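Long-range contact in putative DNA protection protein (PDB 4CYB), which probably oxidises and stores iron in a twelve-subunit cage, as a ferritin-like protein of the Dps family: residues L41-R50 against G105-L116. Sequence-based numbering, arbitrary orientation.
Sequences LYKKYHWLMR and GVEEVPSMLSRL. With FE (Fe (III) ion), chain V.
Met112 lies across one face of the Tyr45 ring: its CB stands 3.5 Å from the ring centroid, almost on the normal, and its sulfur sits obliquely in a Met-aromatic contact. Glu107 OE1, Arg115 CD and Leu116 CG line the edge of that ring. Leu116 CD2 makes a CH-pi contact over the centre of the Tyr42 ring, and Val106 CG1 sits over one face of the Arg50 guanidinium, toward its rim. Tyrosine suits this place because its flat body packs on thioether and leucine while Tyr45 OH donates a 2.6 Å hydrogen bond to Glu107 OE1, on its syn side. Arg115 NE forms a salt bridge to Glu107 OE2, 3.0 Å and 166°, the oxygen in the guanidinium plane. A phenylalanine in place of Tyr45 would probably leave OE1 without its hydroxyl partner. Lys44, bent at chi4 (75°), hydrogen-bonds through NZ to Gly105 O (3.2 Å) and to Pro103 O, a reach that suits a long, flexible donor. Helical segments 41-48 and 109-116 run antiparallel at 165°, as in the ferritin-like four-helix bundle, while His46, no part of this packing, binds iron with Asp73 and Glu77 of a second subunit, consistent with the intersubunit ferroxidase centre of Dps proteins.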
# COMPACT_ATOMS: atom_id res chain seq x y z
N LEU J 41 -9.82 20.72 -22.76
CA LEU J 41 -11.25 20.98 -22.55
C LEU J 41 -11.77 20.31 -21.26
O LEU J 41 -12.53 20.90 -20.50
CB LEU J 41 -12.08 20.43 -23.75
CG LEU J 41 -12.15 21.22 -25.06
CD1 LEU J 41 -12.99 20.35 -25.98
CD2 LEU J 41 -12.83 22.57 -24.75
N TYR J 42 -11.32 19.10 -20.97
CA TYR J 42 -11.79 18.42 -19.78
C TYR J 42 -11.26 19.18 -18.55
O TYR J 42 -12.01 19.38 -17.61
CB TYR J 42 -11.28 16.97 -19.75
CG TYR J 42 -12.27 16.02 -20.28
CD1 TYR J 42 -13.47 15.80 -19.60
CD2 TYR J 42 -12.01 15.33 -21.49
CE1 TYR J 42 -14.39 14.89 -20.07
CE2 TYR J 42 -12.95 14.43 -21.99
CZ TYR J 42 -14.12 14.24 -21.27
OH TYR J 42 -15.06 13.34 -21.70
N LYS J 43 -9.99 19.63 -18.55
CA LYS J 43 -9.47 20.43 -17.41
C LYS J 43 -10.17 21.81 -17.30
O LYS J 43 -10.59 22.23 -16.23
CB LYS J 43 -7.94 20.69 -17.50
CG LYS J 43 -7.06 19.44 -17.29
CD LYS J 43 -7.32 18.72 -15.93
CE LYS J 43 -7.03 19.67 -14.73
NZ LYS J 43 -7.02 18.81 -13.51
N LYS J 44 -10.40 22.46 -18.43
CA LYS J 44 -11.22 23.70 -18.44
C LYS J 44 -12.56 23.52 -17.73
O LYS J 44 -12.92 24.32 -16.85
CB LYS J 44 -11.39 24.25 -19.88
CG LYS J 44 -12.29 25.54 -20.05
CD LYS J 44 -12.61 25.78 -21.55
CE LYS J 44 -13.70 26.85 -21.82
NZ LYS J 44 -13.12 28.21 -21.59
N TYR J 45 -13.31 22.48 -18.06
CA TYR J 45 -14.62 22.31 -17.51
C TYR J 45 -14.55 21.76 -16.06
O TYR J 45 -15.40 22.04 -15.28
CB TYR J 45 -15.42 21.39 -18.44
CG TYR J 45 -15.65 22.03 -19.81
CD1 TYR J 45 -15.80 23.45 -19.94
CD2 TYR J 45 -15.76 21.25 -20.95
CE1 TYR J 45 -16.05 24.05 -21.17
CE2 TYR J 45 -15.94 21.86 -22.21
CZ TYR J 45 -16.10 23.23 -22.32
OH TYR J 45 -16.32 23.77 -23.55
N HIS J 46 -13.51 20.97 -15.72
CA HIS J 46 -13.24 20.57 -14.31
C HIS J 46 -13.14 21.84 -13.49
O HIS J 46 -13.71 21.88 -12.39
CB HIS J 46 -11.91 19.77 -14.29
CG HIS J 46 -11.31 19.49 -12.91
ND1 HIS J 46 -11.84 18.59 -12.07
CD2 HIS J 46 -10.15 19.97 -12.31
CE1 HIS J 46 -11.03 18.43 -10.97
NE2 HIS J 46 -10.00 19.30 -11.10
N TRP J 47 -12.46 22.89 -14.00
CA TRP J 47 -12.34 24.17 -13.21
C TRP J 47 -13.56 25.04 -13.22
O TRP J 47 -13.97 25.55 -12.18
CB TRP J 47 -11.17 25.02 -13.71
CG TRP J 47 -9.86 24.27 -13.59
CD1 TRP J 47 -9.42 23.49 -12.53
CD2 TRP J 47 -8.82 24.21 -14.60
NE1 TRP J 47 -8.18 22.91 -12.82
CE2 TRP J 47 -7.74 23.36 -14.03
CE3 TRP J 47 -8.64 24.82 -15.86
CZ2 TRP J 47 -6.58 23.07 -14.73
CZ3 TRP J 47 -7.44 24.55 -16.55
CH2 TRP J 47 -6.46 23.68 -16.03
N LEU J 48 -14.17 25.19 -14.41
CA LEU J 48 -15.25 26.15 -14.59
C LEU J 48 -16.61 25.64 -14.21
O LEU J 48 -17.59 26.40 -14.24
CB LEU J 48 -15.38 26.58 -16.06
CG LEU J 48 -14.22 27.34 -16.72
CD1 LEU J 48 -14.61 27.99 -18.05
CD2 LEU J 48 -13.38 28.21 -15.81
N MET J 49 -16.70 24.36 -13.87
CA MET J 49 -17.99 23.74 -13.54
C MET J 49 -18.71 24.48 -12.41
O MET J 49 -18.07 25.12 -11.54
CB MET J 49 -17.77 22.25 -13.18
CG MET J 49 -19.04 21.48 -12.87
SD MET J 49 -20.24 21.50 -14.25
CE MET J 49 -19.16 21.11 -15.65
N ARG J 50 -20.05 24.42 -12.44
CA ARG J 50 -20.89 25.04 -11.40
C ARG J 50 -22.28 24.42 -11.45
O ARG J 50 -22.59 23.73 -12.42
CB ARG J 50 -20.97 26.57 -11.59
CG ARG J 50 -21.48 27.00 -12.98
CD ARG J 50 -20.94 28.40 -13.35
NE ARG J 50 -19.47 28.46 -13.26
CZ ARG J 50 -18.73 29.57 -13.09
NH1 ARG J 50 -19.27 30.79 -13.00
NH2 ARG J 50 -17.40 29.46 -13.05
N GLY J 105 -14.65 32.28 -22.06
CA GLY J 105 -15.37 32.35 -20.78
C GLY J 105 -16.13 31.07 -20.42
O GLY J 105 -15.77 29.94 -20.86
N VAL J 106 -17.14 31.22 -19.57
CA VAL J 106 -17.88 30.07 -19.02
C VAL J 106 -19.16 29.86 -19.81
O VAL J 106 -19.99 30.78 -19.89
CB VAL J 106 -18.24 30.32 -17.54
CG1 VAL J 106 -18.93 29.10 -16.91
CG2 VAL J 106 -17.00 30.70 -16.74
N GLU J 107 -19.30 28.69 -20.44
CA GLU J 107 -20.54 28.29 -21.15
C GLU J 107 -21.57 27.70 -20.21
O GLU J 107 -21.25 27.38 -19.05
CB GLU J 107 -20.21 27.20 -22.21
CG GLU J 107 -19.30 27.65 -23.37
CD GLU J 107 -18.48 26.46 -23.93
OE1 GLU J 107 -17.41 26.12 -23.37
OE2 GLU J 107 -18.92 25.83 -24.91
N GLU J 108 -22.82 27.52 -20.68
CA GLU J 108 -23.79 26.70 -19.92
C GLU J 108 -23.30 25.25 -19.76
O GLU J 108 -22.62 24.74 -20.65
CB GLU J 108 -25.15 26.65 -20.67
CG GLU J 108 -25.79 28.02 -20.73
CD GLU J 108 -27.27 27.98 -21.11
OE1 GLU J 108 -27.71 27.03 -21.80
OE2 GLU J 108 -27.99 28.92 -20.69
N VAL J 109 -23.63 24.62 -18.63
CA VAL J 109 -23.20 23.22 -18.37
C VAL J 109 -23.51 22.24 -19.52
O VAL J 109 -22.59 21.55 -19.99
CB VAL J 109 -23.69 22.75 -16.99
CG1 VAL J 109 -23.41 21.28 -16.78
CG2 VAL J 109 -23.02 23.61 -15.93
N PRO J 110 -24.77 22.19 -20.01
CA PRO J 110 -25.07 21.26 -21.11
C PRO J 110 -24.29 21.58 -22.39
O PRO J 110 -23.98 20.69 -23.14
CB PRO J 110 -26.61 21.38 -21.32
CG PRO J 110 -27.01 22.64 -20.62
CD PRO J 110 -25.99 22.89 -19.53
N SER J 111 -23.93 22.85 -22.61
CA SER J 111 -23.06 23.15 -23.78
C SER J 111 -21.64 22.66 -23.60
O SER J 111 -21.01 22.26 -24.59
CB SER J 111 -23.00 24.64 -24.08
OG SER J 111 -24.32 25.06 -24.39
N MET J 112 -21.14 22.75 -22.38
CA MET J 112 -19.78 22.21 -22.13
C MET J 112 -19.83 20.71 -22.46
O MET J 112 -18.94 20.21 -23.14
CB MET J 112 -19.38 22.39 -20.66
CG MET J 112 -19.34 23.81 -20.12
SD MET J 112 -18.90 23.69 -18.34
CE MET J 112 -18.58 25.45 -18.02
N LEU J 113 -20.85 19.99 -21.95
CA LEU J 113 -20.92 18.53 -22.15
C LEU J 113 -21.04 18.22 -23.65
O LEU J 113 -20.39 17.30 -24.16
CB LEU J 113 -22.10 17.90 -21.38
CG LEU J 113 -22.03 18.12 -19.85
CD1 LEU J 113 -23.14 17.37 -19.14
CD2 LEU J 113 -20.69 17.60 -19.31
N SER J 114 -21.89 18.97 -24.34
CA SER J 114 -22.04 18.78 -25.82
C SER J 114 -20.73 18.99 -26.59
O SER J 114 -20.46 18.25 -27.56
CB SER J 114 -23.09 19.75 -26.35
OG SER J 114 -24.34 19.28 -25.88
N ARG J 115 -19.95 20.00 -26.21
CA ARG J 115 -18.66 20.28 -26.85
C ARG J 115 -17.69 19.09 -26.66
O ARG J 115 -16.97 18.74 -27.59
CB ARG J 115 -18.04 21.58 -26.31
CG ARG J 115 -16.76 21.94 -27.05
CD ARG J 115 -16.29 23.36 -26.63
NE ARG J 115 -17.26 24.43 -26.91
CZ ARG J 115 -17.48 24.99 -28.12
NH1 ARG J 115 -16.84 24.59 -29.21
NH2 ARG J 115 -18.39 25.97 -28.23
N LEU J 116 -17.64 18.53 -25.45
CA LEU J 116 -16.86 17.32 -25.18
C LEU J 116 -17.31 16.19 -26.11
O LEU J 116 -16.47 15.55 -26.74
CB LEU J 116 -17.01 16.92 -23.71
CG LEU J 116 -16.35 17.86 -22.66
CD1 LEU J 116 -16.76 17.31 -21.29
CD2 LEU J 116 -14.84 17.89 -22.78
FE FE V . -8.29 19.62 -9.34
O HOH W 1 -7.20 17.76 -10.42
O HOH W 2 -9.85 18.42 -8.08
O HOH W 3 -7.29 19.10 -7.20